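Alpha-L-rhamnosidase (Aspergillus terreus, PDB 6GSZ) probably catalyses the hydrolysis of terminal non-reducing alpha-L-rhamnose residues in alpha-L-rhamnosides. Local coordinates at residues Leu771-Ser779 with Ile790-Ala801; Gly827-Pro838 with Gly857-Val868. All coordinates share one frame; numbering follows the deposited sequence.

Interaction 1 of 2, residues Leu771-Ser779 with Ile790-Ala801; sequences LHEVIGGLS and IEVVPGGDLQQA. With CA (calcium ion), chain M.
Ile775, in the last turn of helix 768-775, packs against Leu798 and Ala801, which lie further along the returning chain. At its CB the side chain forks. The CG2 branch, anti to the backbone N, reaches the other segment and lies 3.6 Å from Leu798 CD1 and 3.8 Å from Ala801 CB. The other branch runs through CG1 beside the backbone N (chi1 -55°) to CD1, which meets Leu798 CD1 more loosely at 4.2 Å. The two side chains are crossed at nearly a right angle. One residue back, Val774 lies alongside Val793, with Val774 CG1 3.8 Å from Val793 CB. Val774 O also accepts a nearly straight bond from Val793 N (3.0 Å). The helix loosens into a wider pi-type turn and is left at Gly777, whose phi is positive. Gly777 O then takes Glu791 N at 2.9 Å, just before Leu778 pairs antiparallel with Ile790. The extended Glu791 side chain leads outward, and both its carboxylate oxygens bind a calcium ion whose other ligands are five waters; Asn789 also bonds OE1. This is the junction where the last helix of the six-hairpin catalytic domain passes into the C-terminal beta domain, as in related GH78 rhamnosidases.

Interaction 2 of 2, residues Gly827-Pro838 with Gly857-Val868; sequences GFDFHLVAEVPP and GSGVHEYHVRCV
His831 and His864 face each other across an antiparallel, non-hydrogen-bonded pair and meet rim to rim, their ring planes turned 62° apart. Neither ring covers the other. Instead ND1 of His831 lies 2.7 Å from ND1 of His864 in a hydrogen bond, and His831 ND1 sits in the plane of the His864 ring. At its far edge the His864 ring donates NE2 to Glu862 OE2 (2.6 Å), again in the ring plane, which helps to fix its rotation. On its other flank His831 stacks on Trp817 of the neighbouring strand 810-819 and bonds through NE2 to Asp819.

Asp829 and Arg866 are set almost perpendicular, carboxylate against guanidinium at 87°. Asp829 OD1 is met by Cys867 N at 3.1 Å, whereas Arg866 NH1 approaches OD2 from above the carboxylate plane; Arg866 has a second conformer, so this salt bridge is the less certain grip. Next to it Cys867 and Val868 both face Phe828 as a G1 beta bulge. The face opposite the two histidines, with Phe830, Leu832, Tyr863 and Val868, is largely apolar: Leu832 CD2 lies 4.1 Å from Tyr863 CD1, and Phe830 CB rests on Val868 CG2 at 3.9 Å.

With a carboxylate at each end, the two imidazoles form a continuous hydrogen-bonded chain, and one proton must lie between their ND1 atoms. The acids would probably stabilise a positive charge on the pair.

The two interactions follow one another along the chain, interaction 1 closing before interaction 2 opens, with centres about 12 Å apart. Both reach the five-stranded antiparallel sheet in which strand 800-807 lies next to 810-819, followed by 828-836 and the outermost strand 859-868. They also touch directly: Ile790 CD1 packs on Val836 CG2 and Ala834 CB, while Val792 and Pro794 meet the Phe830 ring. Ile790 belongs to the four-stranded sheet containing 778-780 and 787-790, so its contacts join two sheets face to face. Interaction 1 thus connects the catalytic helices to the C-terminal beta domain, and interaction 2 forms one edge of the five-stranded sheet, the other being strand 430-434.

Interaction 1 of 2, residues Leu771-Ser779 with Ile790-Ala801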
loop_
_atom_site.group_PDB
_atom_site.type_symbol
_atom_site.label_atom_id
_atom_site.label_comp_id
_atom_site.label_asym_id
_atom_site.label_seq_id
_atom_site.Cartn_x
_atom_site.Cartn_y
_atom_site.Cartn_z
ATOM N N LEU A 771 12.904 -11.995 7.363
ATOM C CA LEU A 771 12.192 -12.595 8.498
ATOM C C LEU A 771 11.178 -13.632 8.003
ATOM O O LEU A 771 11.090 -14.752 8.509
ATOM C CB LEU A 771 11.482 -11.525 9.321
ATOM C CG LEU A 771 12.323 -10.348 9.814
ATOM C CD1 LEU A 771 11.486 -9.401 10.669
ATOM C CD2 LEU A 771 13.577 -10.678 10.529
ATOM N N HIS A 772 10.452 -13.291 6.953
ATOM C CA HIS A 772 9.395 -14.156 6.451
ATOM C C HIS A 772 9.998 -15.416 5.819
ATOM O O HIS A 772 9.441 -16.531 6.007
ATOM C CB HIS A 772 8.507 -13.436 5.416
ATOM C CG HIS A 772 7.878 -12.159 5.887
ATOM N ND1 HIS A 772 7.632 -11.135 5.001
ATOM C CD2 HIS A 772 7.455 -11.753 7.107
ATOM C CE1 HIS A 772 7.059 -10.153 5.689
ATOM N NE2 HIS A 772 6.934 -10.501 6.982
ATOM N N GLU A 773 10.980 -15.201 4.930
ATOM C CA GLU A 773 11.422 -16.276 4.016
ATOM C C GLU A 773 12.531 -17.155 4.604
ATOM O O GLU A 773 12.663 -18.301 4.184
ATOM C CB GLU A 773 11.954 -15.710 2.701
ATOM C CG GLU A 773 10.915 -14.900 1.929
ATOM C CD GLU A 773 11.401 -14.431 0.564
ATOM O OE1 GLU A 773 12.483 -14.891 0.104
ATOM O OE2 GLU A 773 10.742 -13.543 -0.005
ATOM N N VAL A 774 13.334 -16.625 5.509
ATOM C CA VAL A 774 14.493 -17.353 6.000
ATOM C C VAL A 774 14.270 -17.773 7.457
ATOM O O VAL A 774 14.368 -18.957 7.785
ATOM C CB VAL A 774 15.800 -16.559 5.797
ATOM C CG1 VAL A 774 16.962 -17.334 6.344
ATOM C CG2 VAL A 774 16.032 -16.256 4.321
ATOM N N ILE A 775 13.935 -16.838 8.346
ATOM C CA ILE A 775 13.581 -17.234 9.740
ATOM C C ILE A 775 12.300 -18.076 9.699
ATOM O O ILE A 775 12.224 -19.156 10.294
ATOM C CB ILE A 775 13.423 -16.038 10.690
ATOM C CG1 ILE A 775 14.673 -15.150 10.706
ATOM C CG2 ILE A 775 13.073 -16.541 12.090
ATOM C CD1 ILE A 775 14.568 -13.976 11.655
ATOM N N GLY A 776 11.297 -17.592 8.957
ATOM C CA GLY A 776 10.018 -18.286 8.825
ATOM C C GLY A 776 10.021 -19.356 7.755
ATOM O O GLY A 776 9.107 -20.180 7.713
ATOM N N GLY A 777 11.001 -19.294 6.850
ATOM C CA GLY A 777 11.177 -20.297 5.842
ATOM C C GLY A 777 10.288 -20.204 4.616
ATOM O O GLY A 777 10.459 -21.015 3.714
ATOM N N LEU A 778 9.326 -19.271 4.545
ATOM C CA LEU A 778 8.264 -19.359 3.543
ATOM C C LEU A 778 8.569 -18.483 2.326
ATOM O O LEU A 778 8.737 -17.257 2.449
ATOM C CB LEU A 778 6.964 -18.892 4.179
ATOM C CG LEU A 778 6.335 -19.833 5.193
ATOM C CD1 LEU A 778 5.219 -19.132 5.925
ATOM C CD2 LEU A 778 5.818 -21.061 4.500
ATOM N N SER A 779 8.507 -19.069 1.136
ATOM C CA SER A 779 8.617 -18.303 -0.120
ATOM C C SER A 779 7.839 -19.043 -1.188
ATOM O O SER A 779 7.653 -20.261 -1.116
ATOM C CB SER A 779 10.056 -18.064 -0.563
ATOM O OG SER A 779 10.694 -19.303 -0.870
ATOM N N ILE A 790 9.536 -24.306 1.860
ATOM C CA ILE A 790 9.546 -24.209 3.298
ATOM C C ILE A 790 10.947 -24.561 3.774
ATOM O O ILE A 790 11.285 -25.771 3.881
ATOM C CB ILE A 790 8.463 -25.067 3.968
ATOM C CG1 ILE A 790 7.099 -24.725 3.373
ATOM C CG2 ILE A 790 8.516 -24.840 5.467
ATOM C CD1 ILE A 790 5.929 -25.422 4.002
ATOM N N GLU A 791 11.779 -23.542 3.961
ATOM C CA GLU A 791 13.225 -23.706 4.162
ATOM C C GLU A 791 13.629 -22.780 5.318
ATOM O O GLU A 791 14.215 -21.730 5.105
ATOM C CB GLU A 791 13.975 -23.449 2.835
ATOM C CG GLU A 791 15.491 -23.663 2.863
ATOM C CD GLU A 791 16.193 -23.535 1.507
ATOM O OE1 GLU A 791 15.526 -23.360 0.484
ATOM O OE2 GLU A 791 17.421 -23.562 1.434
ATOM N N VAL A 792 13.286 -23.206 6.544
ATOM C CA VAL A 792 13.658 -22.520 7.735
ATOM C C VAL A 792 15.164 -22.639 7.971
ATOM O O VAL A 792 15.697 -23.753 7.956
ATOM C CB VAL A 792 12.907 -23.049 8.966
ATOM C CG1 VAL A 792 13.514 -22.481 10.250
ATOM C CG2 VAL A 792 11.414 -22.808 8.850
ATOM N N VAL A 793 15.841 -21.525 8.225
ATOM C CA VAL A 793 17.254 -21.511 8.587
ATOM C C VAL A 793 17.389 -20.937 9.989
ATOM O O VAL A 793 17.416 -19.719 10.157
ATOM C CB VAL A 793 18.119 -20.752 7.563
ATOM C CG1 VAL A 793 19.603 -20.872 7.901
ATOM C CG2 VAL A 793 17.872 -21.237 6.142
ATOM N N PRO A 794 17.430 -21.778 11.045
ATOM C CA PRO A 794 17.547 -21.273 12.404
ATOM C C PRO A 794 18.938 -20.664 12.611
ATOM O O PRO A 794 19.884 -21.009 11.923
ATOM C CB PRO A 794 17.328 -22.489 13.324
ATOM C CG PRO A 794 17.314 -23.690 12.434
ATOM C CD PRO A 794 17.396 -23.242 10.989
ATOM N N GLY A 795 19.010 -19.758 13.585
ATOM C CA GLY A 795 20.223 -19.093 13.919
ATOM C C GLY A 795 19.939 -17.958 14.866
ATOM O O GLY A 795 18.840 -17.837 15.387
ATOM N N GLY A 796 20.967 -17.166 15.122
ATOM C CA GLY A 796 20.836 -15.968 15.919
ATOM C C GLY A 796 20.393 -16.234 17.346
ATOM O O GLY A 796 19.777 -15.367 17.976
ATOM N N ASP A 797 20.710 -17.414 17.888
ATOM C CA ASP A 797 20.228 -17.746 19.253
ATOM C C ASP A 797 18.685 -17.701 19.386
ATOM O O ASP A 797 18.161 -17.674 20.517
ATOM C CB ASP A 797 20.905 -16.862 20.304
ATOM C CG ASP A 797 22.367 -17.218 20.558
ATOM O OD1 ASP A 797 22.698 -18.399 20.440
ATOM O OD2 ASP A 797 23.167 -16.299 20.887
ATOM N N LEU A 798 17.931 -17.779 18.277
ATOM C CA LEU A 798 16.479 -17.947 18.375
ATOM C C LEU A 798 16.160 -19.353 18.881
ATOM O O LEU A 798 16.802 -20.332 18.455
ATOM C CB LEU A 798 15.816 -17.759 17.006
ATOM C CG LEU A 798 15.862 -16.363 16.400
ATOM C CD1 LEU A 798 15.068 -16.325 15.099
ATOM C CD2 LEU A 798 15.339 -15.342 17.359
ATOM N N GLN A 799 15.164 -19.444 19.761
ATOM C CA GLN A 799 14.681 -20.704 20.276
ATOM C C GLN A 799 13.414 -21.148 19.526
ATOM O O GLN A 799 13.066 -22.300 19.563
ATOM C CB GLN A 799 14.417 -20.577 21.780
ATOM C CG GLN A 799 15.671 -20.354 22.622
ATOM C CD GLN A 799 15.885 -18.919 23.057
ATOM O OE1 GLN A 799 14.976 -18.242 23.547
ATOM N NE2 GLN A 799 17.116 -18.447 22.906
ATOM N N GLN A 800 12.692 -20.203 18.916
ATOM C CA GLN A 800 11.455 -20.520 18.200
ATOM C C GLN A 800 11.026 -19.353 17.313
ATOM O O GLN A 800 11.423 -18.209 17.552
ATOM C CB GLN A 800 10.284 -20.862 19.107
ATOM C CG GLN A 800 9.943 -19.871 20.177
ATOM C CD GLN A 800 8.695 -20.379 20.872
ATOM O OE1 GLN A 800 7.567 -20.153 20.424
ATOM N NE2 GLN A 800 8.890 -21.163 21.913
ATOM N N ALA A 801 10.220 -19.674 16.292
ATOM C CA ALA A 801 9.572 -18.628 15.497
ATOM C C ALA A 801 8.298 -19.175 14.878
ATOM O O ALA A 801 8.195 -20.367 14.570
ATOM C CB ALA A 801 10.502 -18.104 14.442
HETATM CA CA CA M . 17.397 -22.751 -0.854
HETATM O O HOH W 1 15.510 -20.971 -1.571
HETATM O O HOH W 2 15.231 -23.339 -2.224
HETATM O O HOH W 3 16.880 -25.270 -1.511
HETATM O O HOH W 4 19.184 -24.188 -0.405
HETATM O O HOH W 5 19.618 -21.968 -0.889
#

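Interaction 2 of 2, residues Gly827-Pro838 with Gly857-Val868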
loop_
_atom_site.group_PDB
_atom_site.type_symbol
_atom_site.label_atom_id
_atom_site.label_comp_id
_atom_site.label_asym_id
_atom_site.label_seq_id
_atom_site.Cartn_x
_atom_site.Cartn_y
_atom_site.Cartn_z
ATOM N N GLY A 827 24.420 -31.733 18.227
ATOM C CA GLY A 827 23.909 -30.380 18.034
ATOM C C GLY A 827 22.590 -30.188 18.762
ATOM O O GLY A 827 22.437 -30.629 19.897
ATOM N N PHE A 828 21.627 -29.556 18.090
ATOM C CA PHE A 828 20.312 -29.287 18.655
ATOM C C PHE A 828 19.278 -30.213 17.993
ATOM O O PHE A 828 19.507 -30.758 16.914
ATOM C CB PHE A 828 19.967 -27.802 18.483
ATOM C CG PHE A 828 20.489 -26.874 19.559
ATOM C CD1 PHE A 828 19.758 -26.644 20.723
ATOM C CD2 PHE A 828 21.701 -26.208 19.409
ATOM C CE1 PHE A 828 20.230 -25.787 21.709
ATOM C CE2 PHE A 828 22.172 -25.348 20.394
ATOM C CZ PHE A 828 21.436 -25.139 21.542
ATOM N N ASP A 829 18.143 -30.396 18.673
ATOM C CA ASP A 829 16.982 -30.999 18.121
ATOM C C ASP A 829 16.096 -29.880 17.550
ATOM O O ASP A 829 15.853 -28.884 18.237
ATOM C CB ASP A 829 16.195 -31.769 19.183
ATOM C CG ASP A 829 16.911 -33.000 19.667
ATOM O OD1 ASP A 829 17.841 -33.422 18.949
ATOM O OD2 ASP A 829 16.509 -33.444 20.756
ATOM N N PHE A 830 15.656 -30.059 16.300
ATOM C CA PHE A 830 14.840 -29.087 15.578
ATOM C C PHE A 830 13.449 -29.689 15.385
ATOM O O PHE A 830 13.308 -30.818 14.946
ATOM C CB PHE A 830 15.489 -28.765 14.228
ATOM C CG PHE A 830 14.669 -27.882 13.323
ATOM C CD1 PHE A 830 14.629 -26.506 13.521
ATOM C CD2 PHE A 830 13.932 -28.419 12.285
ATOM C CE1 PHE A 830 13.887 -25.687 12.687
ATOM C CE2 PHE A 830 13.210 -27.592 11.445
ATOM C CZ PHE A 830 13.173 -26.230 11.653
ATOM N N HIS A 831 12.432 -28.900 15.678
ATOM C CA HIS A 831 11.045 -29.326 15.567
ATOM C C HIS A 831 10.315 -28.319 14.692
ATOM O O HIS A 831 10.449 -27.108 14.930
ATOM C CB HIS A 831 10.394 -29.374 16.952
ATOM C CG HIS A 831 11.234 -30.088 17.951
ATOM N ND1 HIS A 831 11.262 -31.472 18.084
ATOM C CD2 HIS A 831 12.111 -29.594 18.851
ATOM C CE1 HIS A 831 12.100 -31.783 19.064
ATOM N NE2 HIS A 831 12.658 -30.657 19.527
ATOM N N LEU A 832 9.534 -28.815 13.732
ATOM C CA LEU A 832 8.793 -27.945 12.812
ATOM C C LEU A 832 7.392 -28.497 12.586
ATOM O O LEU A 832 7.206 -29.670 12.236
ATOM C CB LEU A 832 9.558 -27.888 11.482
ATOM C CG LEU A 832 8.833 -27.246 10.305
ATOM C CD1 LEU A 832 8.626 -25.752 10.523
ATOM C CD2 LEU A 832 9.578 -27.440 8.978
ATOM N N VAL A 833 6.402 -27.609 12.690
ATOM C CA VAL A 833 5.058 -27.857 12.231
ATOM C C VAL A 833 4.798 -26.943 11.040
ATOM O O VAL A 833 4.886 -25.708 11.178
ATOM C CB VAL A 833 4.035 -27.607 13.349
ATOM C CG1 VAL A 833 2.600 -27.805 12.868
ATOM C CG2 VAL A 833 4.316 -28.508 14.545
ATOM N N ALA A 834 4.498 -27.544 9.884
ATOM C CA ALA A 834 4.295 -26.820 8.642
ATOM C C ALA A 834 2.869 -27.092 8.167
ATOM O O ALA A 834 2.458 -28.230 8.061
ATOM C CB ALA A 834 5.282 -27.269 7.604
ATOM N N GLU A 835 2.125 -26.016 7.942
ATOM C CA GLU A 835 0.772 -26.079 7.411
ATOM C C GLU A 835 0.805 -25.688 5.938
ATOM O O GLU A 835 1.359 -24.637 5.605
ATOM C CB GLU A 835 -0.076 -25.090 8.187
ATOM C CG GLU A 835 -1.514 -25.026 7.821
ATOM C CD GLU A 835 -2.262 -23.964 8.637
ATOM O OE1 GLU A 835 -1.584 -23.114 9.353
ATOM O OE2 GLU A 835 -3.506 -23.979 8.572
ATOM N N VAL A 836 0.249 -26.547 5.091
ATOM C CA VAL A 836 0.239 -26.404 3.628
ATOM C C VAL A 836 -1.217 -26.397 3.204
ATOM O O VAL A 836 -1.958 -27.317 3.528
ATOM C CB VAL A 836 1.052 -27.524 2.952
ATOM C CG1 VAL A 836 0.980 -27.505 1.424
ATOM C CG2 VAL A 836 2.494 -27.465 3.432
ATOM N N PRO A 837 -1.702 -25.341 2.512
ATOM C CA PRO A 837 -3.123 -25.271 2.230
ATOM C C PRO A 837 -3.611 -26.213 1.142
ATOM O O PRO A 837 -2.837 -26.660 0.261
ATOM C CB PRO A 837 -3.341 -23.787 1.850
ATOM C CG PRO A 837 -1.982 -23.333 1.340
ATOM C CD PRO A 837 -0.950 -24.161 2.070
ATOM N N PRO A 838 -4.935 -26.504 1.171
ATOM C CA PRO A 838 -5.564 -27.291 0.125
ATOM C C PRO A 838 -5.169 -26.750 -1.255
ATOM O O PRO A 838 -5.137 -25.544 -1.486
ATOM C CB PRO A 838 -7.068 -27.175 0.424
ATOM C CG PRO A 838 -7.123 -26.897 1.905
ATOM C CD PRO A 838 -5.914 -26.040 2.178
ATOM N N GLY A 857 2.008 -32.603 0.115
ATOM C CA GLY A 857 0.756 -31.979 -0.232
ATOM C C GLY A 857 0.134 -31.284 0.971
ATOM O O GLY A 857 0.805 -31.001 1.985
ATOM N N SER A 858 -1.139 -30.932 0.828
ATOM C CA SER A 858 -1.815 -30.129 1.851
ATOM C C SER A 858 -1.878 -30.871 3.191
ATOM O O SER A 858 -1.772 -32.127 3.261
ATOM C CB SER A 858 -3.220 -29.740 1.430
ATOM O OG SER A 858 -4.099 -30.867 1.370
ATOM N N GLY A 859 -2.026 -30.093 4.262
ATOM C CA GLY A 859 -2.255 -30.609 5.600
ATOM C C GLY A 859 -1.262 -30.034 6.584
ATOM O O GLY A 859 -0.579 -29.061 6.288
ATOM N N VAL A 860 -1.214 -30.638 7.768
ATOM C CA VAL A 860 -0.338 -30.202 8.830
ATOM C C VAL A 860 0.719 -31.291 8.978
ATOM O O VAL A 860 0.387 -32.466 9.225
ATOM C CB VAL A 860 -1.092 -29.973 10.153
ATOM C CG1 VAL A 860 -0.147 -29.568 11.281
ATOM C CG2 VAL A 860 -2.191 -28.927 9.993
ATOM N N HIS A 861 1.972 -30.904 8.739
ATOM C CA HIS A 861 3.093 -31.803 8.742
ATOM C C HIS A 861 4.027 -31.483 9.910
ATOM O O HIS A 861 4.380 -30.335 10.090
ATOM C CB HIS A 861 3.854 -31.728 7.409
ATOM C CG HIS A 861 2.989 -31.931 6.214
ATOM N ND1 HIS A 861 2.676 -33.188 5.730
ATOM C CD2 HIS A 861 2.350 -31.041 5.426
ATOM C CE1 HIS A 861 1.882 -33.056 4.679
ATOM N NE2 HIS A 861 1.666 -31.743 4.476
ATOM N N GLU A 862 4.453 -32.489 10.643
ATOM C CA GLU A 862 5.323 -32.326 11.807
ATOM C C GLU A 862 6.655 -33.019 11.498
ATOM O O GLU A 862 6.644 -34.204 11.060
ATOM C CB GLU A 862 4.673 -32.935 13.041
ATOM C CG GLU A 862 5.305 -32.493 14.325
ATOM C CD GLU A 862 4.459 -32.844 15.523
ATOM O OE1 GLU A 862 3.313 -32.340 15.602
ATOM O OE2 GLU A 862 4.968 -33.562 16.349
ATOM N N TYR A 863 7.760 -32.318 11.741
ATOM C CA TYR A 863 9.107 -32.848 11.516
ATOM C C TYR A 863 9.943 -32.720 12.793
ATOM O O TYR A 863 10.002 -31.661 13.401
ATOM C CB TYR A 863 9.790 -32.122 10.353
ATOM C CG TYR A 863 9.036 -32.162 9.047
ATOM C CD1 TYR A 863 8.080 -31.214 8.724
ATOM C CD2 TYR A 863 9.263 -33.185 8.143
ATOM C CE1 TYR A 863 7.384 -31.287 7.531
ATOM C CE2 TYR A 863 8.577 -33.263 6.946
ATOM C CZ TYR A 863 7.637 -32.304 6.634
ATOM O OH TYR A 863 6.950 -32.384 5.466
ATOM N N HIS A 864 10.606 -33.820 13.172
ATOM C CA HIS A 864 11.482 -33.791 14.312
ATOM C C HIS A 864 12.854 -34.232 13.841
ATOM O O HIS A 864 12.991 -35.376 13.415
ATOM C CB HIS A 864 10.948 -34.659 15.460
ATOM C CG HIS A 864 9.637 -34.194 15.974
ATOM N ND1 HIS A 864 9.526 -33.170 16.904
ATOM C CD2 HIS A 864 8.383 -34.505 15.609
ATOM C CE1 HIS A 864 8.242 -32.919 17.112
ATOM N NE2 HIS A 864 7.524 -33.725 16.333
ATOM N N VAL A 865 13.818 -33.315 13.846
ATOM C CA VAL A 865 15.148 -33.580 13.351
ATOM C C VAL A 865 16.095 -33.568 14.533
ATOM O O VAL A 865 16.346 -32.528 15.138
ATOM C CB VAL A 865 15.626 -32.610 12.257
ATOM C CG1 VAL A 865 16.918 -33.121 11.644
ATOM C CG2 VAL A 865 14.566 -32.416 11.192
ATOM N N ARG A 866 16.650 -34.745 14.830
ATOM C CA ARG A 866 17.478 -34.916 16.000
ATOM C C ARG A 866 18.924 -34.637 15.594
ATOM O O ARG A 866 19.333 -34.998 14.509
ATOM C CB ARG A 866 17.378 -36.332 16.581
ATOM C CG ARG A 866 16.063 -36.662 17.277
ATOM C CD ARG A 866 15.888 -36.101 18.678
ATOM N NE ARG A 866 14.699 -36.669 19.305
ATOM C CZ ARG A 866 14.460 -36.698 20.609
ATOM N NH1 ARG A 866 15.255 -36.048 21.446
ATOM N NH2 ARG A 866 13.419 -37.377 21.069
ATOM N N CYS A 867 19.667 -33.962 16.472
ATOM C CA CYS A 867 21.134 -33.789 16.334
ATOM C C CYS A 867 21.489 -33.085 15.012
ATOM O O CYS A 867 22.318 -33.562 14.219
ATOM C CB CYS A 867 21.860 -35.126 16.441
ATOM S SG CYS A 867 21.433 -36.074 17.932
ATOM N N VAL A 868 20.852 -31.936 14.791
ATOM C CA VAL A 868 21.125 -31.086 13.622
ATOM C C VAL A 868 22.456 -30.374 13.834
ATOM O O VAL A 868 22.630 -29.729 14.867
ATOM C CB VAL A 868 20.045 -30.011 13.406
ATOM C CG1 VAL A 868 20.432 -29.054 12.280
ATOM C CG2 VAL A 868 18.688 -30.617 13.130
#